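PDB 3OG2: beta-galactosidase from Trichoderma reesei, which probably hydrolyses terminal non-reducing beta-D-galactose residues from beta-D-galactosides, as a glycoside hydrolase of family 35. Local coordinates for residues V54-L59 / E986-V991; W559-P564 / R591-K596; A604-T609 / L624-K629; K629-S634 / A643-E648. All blocks are in the same frame, centred on the assembly; numbering follows the deposited sequence.

Contact 1: V54-L59 / E986-V991; sequences VPSLYL and ERVEVV
Ser-56 and Val-988 lie at the middle of a long-range contact, part polar and part apolar, between the turn leading into helix 58-66 of the TIM-barrel domain and the irregular chain of 986-991 that follows strand 981-982, more than 900 residues later. The polar part centres on one hydroxyl. Ser-56 OG takes the backbone N-H of Glu-989 at 2.9 Å, with an N-H...O angle of 157°. Its first torsion (chi1 58°) sets OG between the backbone N and the carbonyl carbon, and from there it also reaches a water at 2.6 Å. That water donates to Glu-989 O, so the hydroxyl meets both the N-H and, at one remove, the C=O of a single residue. A second water donates to Ser-56 O and to Glu-986 O, 2.9 Å from each, and bridges the two backbones.

Val-988 divides its branches: CG2 lies 3.6 Å from Leu-57 CD2, while CG1 approaches Val-54 CG1 at 4.0 Å, those two side chains crossing at about a right angle. Val-991 points CG2 at Pro-55 CD, 4.1 Å away. At the start of helix 58-66, Leu-59 CD2 rests against CG of Glu-986, whose chain bends at chi2. With an alanine at Ser-56, the N-H of Glu-989 would probably lose its acceptor and the first water one of its mates. Ile-947 and Phe-836 continue the apolar surroundings of Val-54 and Val-991. Across the contact no charged pair forms; the late chain is held to the barrel by one direct bond, two waters and valine-leucine packing.

Contact 2: W559-P564 / R591-K596; sequences WVPTLP and RSVAIK
The irregular chain of 559-564 runs over one side of edge strand 589-596, its direction 48° from the strand's, and comes nearest at Pro-561 and Ser-592, whose CA atoms are 5.5 Å apart. No direct hydrogen bond joins the two backbones; a water spans them, donating to Thr-562 O at 2.7 Å and accepting from Val-593 N at 3.0 Å.

Val-593 carries most of the packing, its CB turned toward the loop and both its branches in use. CG1 meets the ring of Pro-561, 3.6 Å from its CG, and the two side chains cross at about a right angle. With CG1 beside the backbone N (chi1 -64°), CG2 falls between N and the carbonyl carbon and faces Thr-562 O at 3.6 Å and Leu-563 CD2 at 3.9 Å. The same Leu-563 CD2 reaches on to Ile-595 CG1, 4.2 Å away, while the ring of Pro-564 brings CD within 3.3 Å of Val-593 O. An alanine in place of Val-593 is likely to leave Pro-561 and Leu-563 without their common partner and open a gap beneath the loop.

Beyond the two segments, Val-582 and Leu-600 also touch Val-593, and the loop is itself bonded by backbone to Val-582 and Asp-580. Two residues earlier in the strand, Arg-591 forms salt bridges with Asp-605 and with Asp-60. Arg-591 and Ser-592 both face Gln-603, a classic beta bulge where the edge strand pairs with strand 599-605; the proline-rich loop thus covers an edge strand of the mixed sheet in the region matching the beta-galactosidase domain 3 family.

Contact 3: A604-T609 / L624-K629; sequences ADFNVT and LAVNGK. With NAG (2-acetamido-2-deoxy-beta-D-glucopyranose), chain B.
Asn-627 and Ala-604 meet through a pair of hydrogen bonds in which one side-chain amide grips both polar atoms of a single backbone residue. Ala-604 N donates to Asn-627 OD1 at 2.8 Å; the donor lies in the carbonyl plane, on a lone pair, with a C=O...N angle of 136°. The return bond runs from Asn-627 ND2 to Ala-604 O, also 2.8 Å. Here the acceptor is close to the plane of the asparagine amide, whereas ND2 stands 25° off the carbonyl plane of Ala-604. Asn-627 has CG beside its backbone N (chi1 -63°), which directs the amide at strand 599-605.

The apolar part is built on Val-626. Its CG1, anti to its own N, reaches the edge of the Phe-606 ring, 4.0 Å from CE2, and lies in the ring plane. It also touches Ala-604 CB at 4.5 Å.

Backbone bonds shape the second segment: Val-626 to Lys-629 form a type I' turn, closed by Lys-629 N to Val-626 O and Val-626 N to Lys-629 O, a two-residue hairpin with Asn-627 and Gly-628 at its corners.

One covalent link marks the other end of 604-609, where Asn-607 ND2 bonds to C1 of an N-linked NAG.

The amide of a turn residue thus takes the role of a neighbouring strand's backbone, and its two bonds fix its rotation and satisfy both the N-H and the C=O of buried Ala-604.

Contact 4: K629-S634 / A643-E648; sequences KELGYS and AHPAIE
Ala-643, ending strand 641-643, packs its CB against Leu-631 CD1 and Tyr-633 CB, each 4.1 Å away, and beside the carbonyl oxygen of Gly-632. At His-644 the backbone takes over. Its N gives a hydrogen bond to a water at 2.9 Å, and that water donates to Gly-632 O, so the two chains are joined through solvent.

Pro-645 is met by Leu-631 from the strand side. CD1 of Leu-631 sits 3.6 Å from Pro-645 N and also packs on the ring carbons CB and CD; with CG lodged between N and the carbonyl carbon (chi1 77°), the leucine reaches across to the outgoing chain.

Ala-646 closes the contact. Its N donates to a second water at 2.8 Å, which takes a weak bond from Lys-629 NZ. The lysine chain bends at chi3, bringing NZ within 3.6 Å of Ala-646 CB.

Tyr-633 stacks on Trp-641, and its OH is hydrogen-bonded to Ser-622 O. The contact lies at the surface, where strand 629-635 has strand 623-626 on one flank and strand 641-643 on the other, and the chain leaves the sheet toward strand 663-666.

In the fold
Contacts 2, 3 and 4 follow one another along the chain and all reach the same mixed sheet, while contact 1 closes a far longer loop that encloses them. Strands 589-596, 599-605, 623-626 and 629-635 lie side by side in that sheet. Contacts 3 and 4, with centres 7 Å apart, share Lys-629 and touch through Phe-606 and Ile-647; contacts 2 and 3, with centres 13 Å apart, are joined by the Arg-591 to Asp-605 salt bridge. Contact 1 touches none of them, its centre about 20 Å from that of contact 3. It ties the TIM barrel to chain near the C-terminus, beside the sheet that carries the other three.

Contact 1: V54-L59 / E986-V991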
loop_
_atom_site.group_PDB
_atom_site.type_symbol
_atom_site.label_atom_id
_atom_site.label_comp_id
_atom_site.label_asym_id
_atom_site.label_seq_id
_atom_site.Cartn_x
_atom_site.Cartn_y
_atom_site.Cartn_z
ATOM N N VAL A 54 -8.163 7.442 -8.626
ATOM C CA VAL A 54 -8.093 8.878 -9.011
ATOM C C VAL A 54 -6.851 9.006 -9.867
ATOM O O VAL A 54 -5.724 9.152 -9.336
ATOM C CB VAL A 54 -7.975 9.790 -7.808
ATOM C CG1 VAL A 54 -7.894 11.273 -8.241
ATOM C CG2 VAL A 54 -9.167 9.614 -6.853
ATOM N N PRO A 55 -7.014 8.902 -11.177
ATOM C CA PRO A 55 -5.856 8.847 -12.061
ATOM C C PRO A 55 -4.878 9.996 -11.883
ATOM O O PRO A 55 -3.643 9.772 -11.971
ATOM C CB PRO A 55 -6.486 8.884 -13.465
ATOM C CG PRO A 55 -7.849 8.323 -13.298
ATOM C CD PRO A 55 -8.290 8.667 -11.894
ATOM N N SER A 56 -5.409 11.193 -11.630
ATOM C CA SER A 56 -4.481 12.344 -11.510
ATOM C C SER A 56 -3.717 12.404 -10.193
ATOM O O SER A 56 -2.852 13.286 -10.017
ATOM C CB SER A 56 -5.266 13.649 -11.791
ATOM O OG SER A 56 -6.340 13.726 -10.864
ATOM N N LEU A 57 -3.973 11.466 -9.252
ATOM C CA LEU A 57 -3.164 11.397 -8.037
ATOM C C LEU A 57 -2.038 10.379 -8.121
ATOM O O LEU A 57 -1.194 10.367 -7.218
ATOM C CB LEU A 57 -4.069 11.041 -6.830
ATOM C CG LEU A 57 -4.827 12.277 -6.307
ATOM C CD1 LEU A 57 -5.794 11.803 -5.218
ATOM C CD2 LEU A 57 -3.870 13.346 -5.767
ATOM N N TYR A 58 -1.964 9.554 -9.169
ATOM C CA TYR A 58 -0.791 8.669 -9.208
ATOM C C TYR A 58 0.503 9.435 -9.213
ATOM O O TYR A 58 1.464 9.027 -8.538
ATOM C CB TYR A 58 -0.865 7.776 -10.447
ATOM C CG TYR A 58 -2.019 6.792 -10.433
ATOM C CD1 TYR A 58 -2.374 6.135 -9.246
ATOM C CD2 TYR A 58 -2.725 6.549 -11.607
ATOM C CE1 TYR A 58 -3.453 5.234 -9.241
ATOM C CE2 TYR A 58 -3.800 5.634 -11.612
ATOM C CZ TYR A 58 -4.139 4.999 -10.431
ATOM O OH TYR A 58 -5.194 4.074 -10.411
ATOM N N LEU A 59 0.574 10.572 -9.894
ATOM C CA LEU A 59 1.816 11.331 -9.926
ATOM C C LEU A 59 2.153 11.865 -8.550
ATOM O O LEU A 59 3.334 11.991 -8.196
ATOM C CB LEU A 59 1.725 12.494 -10.929
ATOM C CG LEU A 59 3.025 13.242 -11.179
ATOM C CD1 LEU A 59 4.187 12.382 -11.701
ATOM C CD2 LEU A 59 2.755 14.417 -12.128
ATOM N N GLU A 986 0.690 18.462 -9.269
ATOM C CA GLU A 986 -0.138 18.670 -10.450
ATOM C C GLU A 986 -1.591 18.584 -10.017
ATOM O O GLU A 986 -1.983 17.860 -9.091
ATOM C CB GLU A 986 0.147 17.617 -11.523
ATOM C CG GLU A 986 1.544 17.633 -12.082
ATOM C CD GLU A 986 2.050 18.877 -12.745
ATOM O OE1 GLU A 986 1.277 19.432 -13.563
ATOM O OE2 GLU A 986 3.186 19.345 -12.519
ATOM N N ARG A 987 -2.446 19.358 -10.668
ATOM C CA ARG A 987 -3.835 19.501 -10.258
ATOM C C ARG A 987 -4.592 18.182 -10.315
ATOM O O ARG A 987 -4.373 17.358 -11.207
ATOM C CB ARG A 987 -4.509 20.573 -11.152
ATOM C CG ARG A 987 -4.107 21.983 -10.684
ATOM C CD ARG A 987 -5.010 23.116 -11.078
ATOM N NE ARG A 987 -4.360 24.076 -11.934
ATOM C CZ ARG A 987 -3.186 24.292 -12.471
ATOM N NH1 ARG A 987 -2.120 23.525 -12.314
ATOM N NH2 ARG A 987 -3.068 25.387 -13.240
ATOM N N VAL A 988 -5.499 18.029 -9.351
ATOM C CA VAL A 988 -6.342 16.845 -9.248
ATOM C C VAL A 988 -7.651 17.070 -10.001
ATOM O O VAL A 988 -8.370 18.004 -9.737
ATOM C CB VAL A 988 -6.663 16.487 -7.793
ATOM C CG1 VAL A 988 -7.484 15.185 -7.704
ATOM C CG2 VAL A 988 -5.403 16.355 -6.948
ATOM N N GLU A 989 -7.902 16.187 -10.945
ATOM C CA GLU A 989 -9.126 16.278 -11.723
ATOM C C GLU A 989 -10.198 15.446 -11.077
ATOM O O GLU A 989 -9.949 14.297 -10.636
ATOM C CB GLU A 989 -8.860 15.733 -13.133
ATOM C CG GLU A 989 -7.828 16.625 -13.844
ATOM C CD GLU A 989 -7.918 16.426 -15.331
ATOM O OE1 GLU A 989 -9.017 15.987 -15.755
ATOM O OE2 GLU A 989 -6.897 16.701 -16.016
ATOM N N VAL A 990 -11.407 15.971 -11.060
ATOM C CA VAL A 990 -12.529 15.227 -10.484
ATOM C C VAL A 990 -12.862 14.036 -11.357
ATOM O O VAL A 990 -12.979 14.148 -12.577
ATOM C CB VAL A 990 -13.752 16.175 -10.368
ATOM C CG1 VAL A 990 -14.947 15.397 -9.873
ATOM C CG2 VAL A 990 -13.391 17.373 -9.477
ATOM N N VAL A 991 -13.061 12.913 -10.705
ATOM C CA VAL A 991 -13.468 11.701 -11.418
ATOM C C VAL A 991 -14.939 11.823 -11.755
ATOM O O VAL A 991 -15.745 12.082 -10.852
ATOM C CB VAL A 991 -13.164 10.498 -10.507
ATOM C CG1 VAL A 991 -13.671 9.222 -11.144
ATOM C CG2 VAL A 991 -11.669 10.379 -10.252
HETATM O O HOH W 1 -8.353 12.180 -11.552
HETATM O O HOH W 2 -1.236 15.142 -8.488
#

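Contact 2: W559-P564 / R591-K596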
loop_
_atom_site.group_PDB
_atom_site.type_symbol
_atom_site.label_atom_id
_atom_site.label_comp_id
_atom_site.label_asym_id
_atom_site.label_seq_id
_atom_site.Cartn_x
_atom_site.Cartn_y
_atom_site.Cartn_z
ATOM N N TRP A 559 16.586 16.980 0.715
ATOM C CA TRP A 559 15.968 16.379 -0.447
ATOM C C TRP A 559 16.980 16.392 -1.564
ATOM O O TRP A 559 17.831 17.293 -1.624
ATOM C CB TRP A 559 14.726 17.207 -0.879
ATOM C CG TRP A 559 13.714 17.337 0.210
ATOM C CD1 TRP A 559 13.649 18.368 1.110
ATOM C CD2 TRP A 559 12.651 16.453 0.543
ATOM N NE1 TRP A 559 12.586 18.178 1.986
ATOM C CE2 TRP A 559 11.970 16.993 1.657
ATOM C CE3 TRP A 559 12.213 15.217 0.002
ATOM C CZ2 TRP A 559 10.862 16.386 2.260
ATOM C CZ3 TRP A 559 11.113 14.633 0.617
ATOM C CH2 TRP A 559 10.447 15.182 1.706
ATOM N N VAL A 560 16.867 15.422 -2.478
ATOM C CA VAL A 560 17.802 15.362 -3.591
ATOM C C VAL A 560 17.054 15.129 -4.891
ATOM O O VAL A 560 17.139 14.059 -5.530
ATOM C CB VAL A 560 18.864 14.267 -3.380
ATOM C CG1 VAL A 560 20.010 14.451 -4.370
ATOM C CG2 VAL A 560 19.419 14.250 -1.953
ATOM N N PRO A 561 16.304 16.127 -5.359
ATOM C CA PRO A 561 15.626 15.988 -6.665
ATOM C C PRO A 561 16.667 15.930 -7.781
ATOM O O PRO A 561 17.719 16.561 -7.730
ATOM C CB PRO A 561 14.785 17.308 -6.737
ATOM C CG PRO A 561 15.662 18.269 -5.961
ATOM C CD PRO A 561 16.114 17.452 -4.761
ATOM N N THR A 562 16.329 15.125 -8.794
ATOM C CA THR A 562 17.257 14.916 -9.912
ATOM C C THR A 562 16.996 15.948 -11.008
ATOM O O THR A 562 15.850 16.381 -11.243
ATOM C CB THR A 562 17.109 13.496 -10.467
ATOM O OG1 THR A 562 15.743 13.298 -10.909
ATOM C CG2 THR A 562 17.431 12.458 -9.403
ATOM N N LEU A 563 18.031 16.364 -11.694
ATOM C CA LEU A 563 17.873 17.270 -12.829
ATOM C C LEU A 563 17.441 16.523 -14.080
ATOM O O LEU A 563 18.025 15.492 -14.462
ATOM C CB LEU A 563 19.241 17.931 -13.114
ATOM C CG LEU A 563 19.611 19.030 -12.128
ATOM C CD1 LEU A 563 21.051 19.476 -12.319
ATOM C CD2 LEU A 563 18.711 20.268 -12.336
ATOM N N PRO A 564 16.356 16.957 -14.716
ATOM C CA PRO A 564 15.856 16.219 -15.888
ATOM C C PRO A 564 16.883 16.143 -17.014
ATOM O O PRO A 564 17.733 17.053 -17.164
ATOM C CB PRO A 564 14.667 17.082 -16.381
ATOM C CG PRO A 564 14.282 17.897 -15.176
ATOM C CD PRO A 564 15.485 18.083 -14.335
ATOM N N ARG A 591 9.191 17.943 -4.832
ATOM C CA ARG A 591 8.696 17.062 -5.868
ATOM C C ARG A 591 9.633 17.015 -7.053
ATOM O O ARG A 591 9.832 15.923 -7.609
ATOM C CB ARG A 591 7.312 17.540 -6.375
ATOM C CG ARG A 591 6.240 17.413 -5.291
ATOM C CD ARG A 591 4.912 18.061 -5.843
ATOM N NE ARG A 591 3.922 17.913 -4.778
ATOM C CZ ARG A 591 3.213 16.822 -4.568
ATOM N NH1 ARG A 591 3.275 15.754 -5.358
ATOM N NH2 ARG A 591 2.388 16.818 -3.525
ATOM N N SER A 592 10.166 18.141 -7.486
ATOM C CA SER A 592 10.961 18.151 -8.729
ATOM C C SER A 592 11.692 19.473 -8.805
ATOM O O SER A 592 11.327 20.455 -8.151
ATOM C CB SER A 592 10.041 18.046 -9.950
ATOM O OG SER A 592 9.149 19.155 -10.051
ATOM N N VAL A 593 12.682 19.514 -9.668
ATOM C CA VAL A 593 13.338 20.739 -10.112
ATOM C C VAL A 593 13.408 20.702 -11.635
ATOM O O VAL A 593 13.389 19.612 -12.269
ATOM C CB VAL A 593 14.755 20.900 -9.532
ATOM C CG1 VAL A 593 14.653 21.027 -8.010
ATOM C CG2 VAL A 593 15.655 19.743 -9.978
ATOM N N ALA A 594 13.512 21.892 -12.218
ATOM C CA ALA A 594 13.701 21.992 -13.668
ATOM C C ALA A 594 14.487 23.276 -13.915
ATOM O O ALA A 594 14.414 24.250 -13.139
ATOM C CB ALA A 594 12.380 21.994 -14.417
ATOM N N ILE A 595 15.240 23.244 -15.021
ATOM C CA ILE A 595 15.972 24.422 -15.437
ATOM C C ILE A 595 15.305 24.988 -16.682
ATOM O O ILE A 595 15.021 24.243 -17.616
ATOM C CB ILE A 595 17.446 24.160 -15.800
ATOM C CG1 ILE A 595 18.343 23.790 -14.618
ATOM C CG2 ILE A 595 17.992 25.364 -16.557
ATOM C CD1 ILE A 595 17.993 24.549 -13.351
ATOM N N LYS A 596 15.084 26.287 -16.703
ATOM C CA LYS A 596 14.588 26.887 -17.948
ATOM C C LYS A 596 15.331 28.213 -18.080
ATOM O O LYS A 596 15.165 29.127 -17.257
ATOM C CB LYS A 596 13.085 27.096 -17.981
ATOM C CG LYS A 596 12.725 28.030 -19.137
ATOM C CD LYS A 596 11.917 27.342 -20.216
ATOM C CE LYS A 596 11.799 28.239 -21.449
ATOM N NZ LYS A 596 10.890 29.400 -21.272
HETATM O O HOH W 3 13.297 16.681 -10.448
#

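Contact 3: A604-T609 / L624-K629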
loop_
_atom_site.group_PDB
_atom_site.type_symbol
_atom_site.label_atom_id
_atom_site.label_comp_id
_atom_site.label_asym_id
_atom_site.label_seq_id
_atom_site.Cartn_x
_atom_site.Cartn_y
_atom_site.Cartn_z
ATOM N N ALA A 604 7.347 22.160 -4.775
ATOM C CA ALA A 604 7.516 21.794 -3.374
ATOM C C ALA A 604 6.177 21.859 -2.624
ATOM O O ALA A 604 5.305 22.611 -3.068
ATOM C CB ALA A 604 8.478 22.758 -2.721
ATOM N N ASP A 605 6.092 21.112 -1.544
ATOM C CA ASP A 605 4.958 21.242 -0.638
ATOM C C ASP A 605 5.468 21.682 0.736
ATOM O O ASP A 605 6.556 21.296 1.152
ATOM C CB ASP A 605 4.172 19.944 -0.450
ATOM C CG ASP A 605 3.405 19.542 -1.695
ATOM O OD1 ASP A 605 3.784 19.883 -2.829
ATOM O OD2 ASP A 605 2.340 18.827 -1.535
ATOM N N PHE A 606 4.654 22.493 1.398
ATOM C CA PHE A 606 4.980 23.005 2.702
ATOM C C PHE A 606 3.826 22.784 3.685
ATOM O O PHE A 606 2.689 23.194 3.443
ATOM C CB PHE A 606 5.224 24.523 2.622
ATOM C CG PHE A 606 6.326 24.850 1.640
ATOM C CD1 PHE A 606 7.663 24.702 2.015
ATOM C CD2 PHE A 606 6.008 25.316 0.364
ATOM C CE1 PHE A 606 8.696 25.007 1.141
ATOM C CE2 PHE A 606 7.056 25.620 -0.511
ATOM C CZ PHE A 606 8.382 25.467 -0.140
ATOM N N ASN A 607 4.091 22.098 4.797
ATOM C CA ASN A 607 3.021 21.919 5.789
ATOM C C ASN A 607 3.274 22.821 7.007
ATOM O O ASN A 607 2.346 22.973 7.832
ATOM C CB ASN A 607 2.843 20.477 6.243
ATOM C CG ASN A 607 4.017 19.961 7.075
ATOM O OD1 ASN A 607 5.151 20.426 6.934
ATOM N ND2 ASN A 607 3.708 19.005 7.951
ATOM N N VAL A 608 4.458 23.405 7.091
ATOM C CA VAL A 608 4.817 24.330 8.150
ATOM C C VAL A 608 5.719 25.366 7.492
ATOM O O VAL A 608 6.311 25.188 6.416
ATOM C CB VAL A 608 5.563 23.680 9.315
ATOM C CG1 VAL A 608 4.673 22.682 9.993
ATOM C CG2 VAL A 608 6.878 23.057 8.847
ATOM N N THR A 609 5.901 26.515 8.147
ATOM C CA THR A 609 6.816 27.481 7.509
ATOM C C THR A 609 8.231 26.950 7.661
ATOM O O THR A 609 8.645 26.256 8.599
ATOM C CB THR A 609 6.609 28.874 8.076
ATOM O OG1 THR A 609 6.909 28.712 9.439
ATOM C CG2 THR A 609 5.158 29.285 7.912
ATOM N N LEU A 624 15.478 32.020 -9.281
ATOM C CA LEU A 624 14.786 30.965 -8.535
ATOM C C LEU A 624 13.272 31.130 -8.638
ATOM O O LEU A 624 12.762 32.245 -8.552
ATOM C CB LEU A 624 15.241 31.028 -7.083
ATOM C CG LEU A 624 14.608 29.941 -6.209
ATOM C CD1 LEU A 624 15.088 28.530 -6.610
ATOM C CD2 LEU A 624 14.931 30.244 -4.759
ATOM N N ALA A 625 12.576 30.019 -8.801
ATOM C CA ALA A 625 11.130 30.055 -8.651
ATOM C C ALA A 625 10.711 28.860 -7.785
ATOM O O ALA A 625 11.332 27.785 -7.902
ATOM C CB ALA A 625 10.401 29.964 -9.994
ATOM N N VAL A 626 9.669 29.046 -6.990
ATOM C CA VAL A 626 9.083 27.960 -6.173
ATOM C C VAL A 626 7.590 27.893 -6.528
ATOM O O VAL A 626 6.923 28.914 -6.413
ATOM C CB VAL A 626 9.343 28.133 -4.670
ATOM C CG1 VAL A 626 8.621 27.084 -3.844
ATOM C CG2 VAL A 626 10.859 28.100 -4.374
ATOM N N ASN A 627 7.119 26.784 -6.997
ATOM C CA ASN A 627 5.686 26.600 -7.346
ATOM C C ASN A 627 5.213 27.718 -8.253
ATOM O O ASN A 627 4.145 28.283 -8.093
ATOM C CB ASN A 627 4.806 26.494 -6.113
ATOM C CG ASN A 627 5.201 25.262 -5.307
ATOM O OD1 ASN A 627 5.866 24.372 -5.781
ATOM N ND2 ASN A 627 4.749 25.225 -4.043
ATOM N N GLY A 628 6.078 28.017 -9.221
ATOM C CA GLY A 628 5.692 28.958 -10.270
ATOM C C GLY A 628 5.874 30.411 -9.873
ATOM O O GLY A 628 5.516 31.265 -10.693
ATOM N N LYS A 629 6.377 30.739 -8.701
ATOM C CA LYS A 629 6.480 32.128 -8.294
ATOM C C LYS A 629 7.959 32.469 -8.133
ATOM O O LYS A 629 8.683 31.839 -7.347
ATOM C CB LYS A 629 5.770 32.331 -6.951
ATOM C CG LYS A 629 4.264 32.194 -6.823
ATOM C CD LYS A 629 3.794 32.386 -5.387
ATOM C CE LYS A 629 3.907 33.782 -4.805
ATOM N NZ LYS A 629 3.812 33.854 -3.305
HETATM C C1 NAG B . 4.693 18.591 8.888
HETATM C C2 NAG B . 3.944 17.958 10.098
HETATM C C3 NAG B . 4.949 17.418 11.110
HETATM C C4 NAG B . 5.868 16.380 10.375
HETATM C C5 NAG B . 6.485 17.057 9.125
HETATM C C6 NAG B . 7.226 16.022 8.279
HETATM C C7 NAG B . 1.901 19.241 10.502
HETATM C C8 NAG B . 1.281 20.357 11.281
HETATM N N2 NAG B . 3.193 19.005 10.754
HETATM O O3 NAG B . 4.198 16.704 12.104
HETATM O O4 NAG B . 6.956 16.098 11.250
HETATM O O5 NAG B . 5.408 17.498 8.298
HETATM O O6 NAG B . 7.973 16.735 7.298
HETATM O O7 NAG B . 1.313 18.637 9.586
#

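Contact 4: K629-S634 / A643-E648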
loop_
_atom_site.group_PDB
_atom_site.type_symbol
_atom_site.label_atom_id
_atom_site.label_comp_id
_atom_site.label_asym_id
_atom_site.label_seq_id
_atom_site.Cartn_x
_atom_site.Cartn_y
_atom_site.Cartn_z
ATOM N N LYS A 629 6.377 30.739 -8.701
ATOM C CA LYS A 629 6.480 32.128 -8.294
ATOM C C LYS A 629 7.959 32.469 -8.133
ATOM O O LYS A 629 8.683 31.839 -7.347
ATOM C CB LYS A 629 5.770 32.331 -6.951
ATOM C CG LYS A 629 4.264 32.194 -6.823
ATOM C CD LYS A 629 3.794 32.386 -5.387
ATOM C CE LYS A 629 3.907 33.782 -4.805
ATOM N NZ LYS A 629 3.812 33.854 -3.305
ATOM N N GLU A 630 8.438 33.461 -8.877
ATOM C CA GLU A 630 9.836 33.855 -8.755
ATOM C C GLU A 630 10.068 34.422 -7.355
ATOM O O GLU A 630 9.187 35.045 -6.792
ATOM C CB GLU A 630 10.233 34.876 -9.839
ATOM C CG GLU A 630 11.754 34.816 -10.040
ATOM C CD GLU A 630 12.436 36.094 -10.449
ATOM O OE1 GLU A 630 11.788 36.812 -11.256
ATOM O OE2 GLU A 630 13.584 36.387 -10.023
ATOM N N LEU A 631 11.260 34.233 -6.843
ATOM C CA LEU A 631 11.647 34.921 -5.608
ATOM C C LEU A 631 13.139 35.059 -5.452
ATOM O O LEU A 631 13.941 34.356 -6.039
ATOM C CB LEU A 631 11.077 34.235 -4.392
ATOM C CG LEU A 631 11.776 32.942 -3.929
ATOM C CD1 LEU A 631 11.159 32.578 -2.611
ATOM C CD2 LEU A 631 11.639 31.889 -5.010
ATOM N N GLY A 632 13.439 36.078 -4.663
ATOM C CA GLY A 632 14.847 36.329 -4.375
ATOM C C GLY A 632 15.389 35.365 -3.364
ATOM O O GLY A 632 14.721 34.494 -2.795
ATOM N N TYR A 633 16.665 35.547 -3.118
ATOM C CA TYR A 633 17.361 34.647 -2.196
ATOM C C TYR A 633 18.601 35.361 -1.656
ATOM O O TYR A 633 19.090 36.306 -2.272
ATOM C CB TYR A 633 17.745 33.330 -2.918
ATOM C CG TYR A 633 18.493 33.564 -4.209
ATOM C CD1 TYR A 633 19.862 33.777 -4.231
ATOM C CD2 TYR A 633 17.802 33.607 -5.415
ATOM C CE1 TYR A 633 20.519 34.001 -5.411
ATOM C CE2 TYR A 633 18.486 33.849 -6.611
ATOM C CZ TYR A 633 19.846 34.037 -6.601
ATOM O OH TYR A 633 20.523 34.291 -7.784
ATOM N N SER A 634 19.113 34.896 -0.551
ATOM C CA SER A 634 20.373 35.298 0.027
ATOM C C SER A 634 21.425 34.312 -0.484
ATOM O O SER A 634 21.131 33.121 -0.642
ATOM C CB SER A 634 20.383 35.209 1.554
ATOM O OG SER A 634 19.355 35.992 2.157
ATOM N N ALA A 643 16.318 30.909 0.518
ATOM C CA ALA A 643 15.085 31.574 0.070
ATOM C C ALA A 643 13.972 31.413 1.095
ATOM O O ALA A 643 13.988 30.476 1.920
ATOM C CB ALA A 643 14.717 31.041 -1.306
ATOM N N HIS A 644 13.013 32.324 1.003
ATOM C CA HIS A 644 11.919 32.340 1.980
ATOM C C HIS A 644 10.594 32.401 1.249
ATOM O O HIS A 644 9.954 33.461 1.227
ATOM C CB HIS A 644 12.079 33.585 2.898
ATOM C CG HIS A 644 13.416 33.539 3.573
ATOM N ND1 HIS A 644 13.628 32.776 4.721
ATOM C CD2 HIS A 644 14.615 34.076 3.281
ATOM C CE1 HIS A 644 14.885 32.868 5.110
ATOM N NE2 HIS A 644 15.504 33.663 4.252
ATOM N N PRO A 645 10.190 31.319 0.608
ATOM C CA PRO A 645 8.903 31.332 -0.102
ATOM C C PRO A 645 7.767 31.652 0.858
ATOM O O PRO A 645 7.743 31.331 2.065
ATOM C CB PRO A 645 8.764 29.911 -0.653
ATOM C CG PRO A 645 9.743 29.096 0.117
ATOM C CD PRO A 645 10.854 30.007 0.567
ATOM N N ALA A 646 6.741 32.290 0.292
ATOM C CA ALA A 646 5.506 32.572 1.023
ATOM C C ALA A 646 4.882 31.256 1.433
ATOM O O ALA A 646 4.739 30.353 0.606
ATOM C CB ALA A 646 4.522 33.361 0.155
ATOM N N ILE A 647 4.553 31.117 2.694
ATOM C CA ILE A 647 3.840 29.942 3.197
ATOM C C ILE A 647 2.750 30.422 4.143
ATOM O O ILE A 647 3.051 30.827 5.255
ATOM C CB ILE A 647 4.782 28.939 3.913
ATOM C CG1 ILE A 647 5.919 28.492 2.984
ATOM C CG2 ILE A 647 3.993 27.775 4.520
ATOM C CD1 ILE A 647 7.070 27.879 3.737
ATOM N N GLU A 648 1.521 30.422 3.698
ATOM C CA GLU A 648 0.394 30.722 4.577
ATOM C C GLU A 648 -0.360 29.413 4.760
ATOM O O GLU A 648 -0.703 28.769 3.746
ATOM C CB GLU A 648 -0.488 31.757 3.909
ATOM C CG GLU A 648 0.289 33.003 3.466
ATOM C CD GLU A 648 0.014 34.070 4.521
ATOM O OE1 GLU A 648 -0.538 35.139 4.178
ATOM O OE2 GLU A 648 0.383 33.696 5.661
HETATM O O HOH W 4 7.013 33.232 -2.293
HETATM O O HOH W 5 13.610 34.765 -0.395
#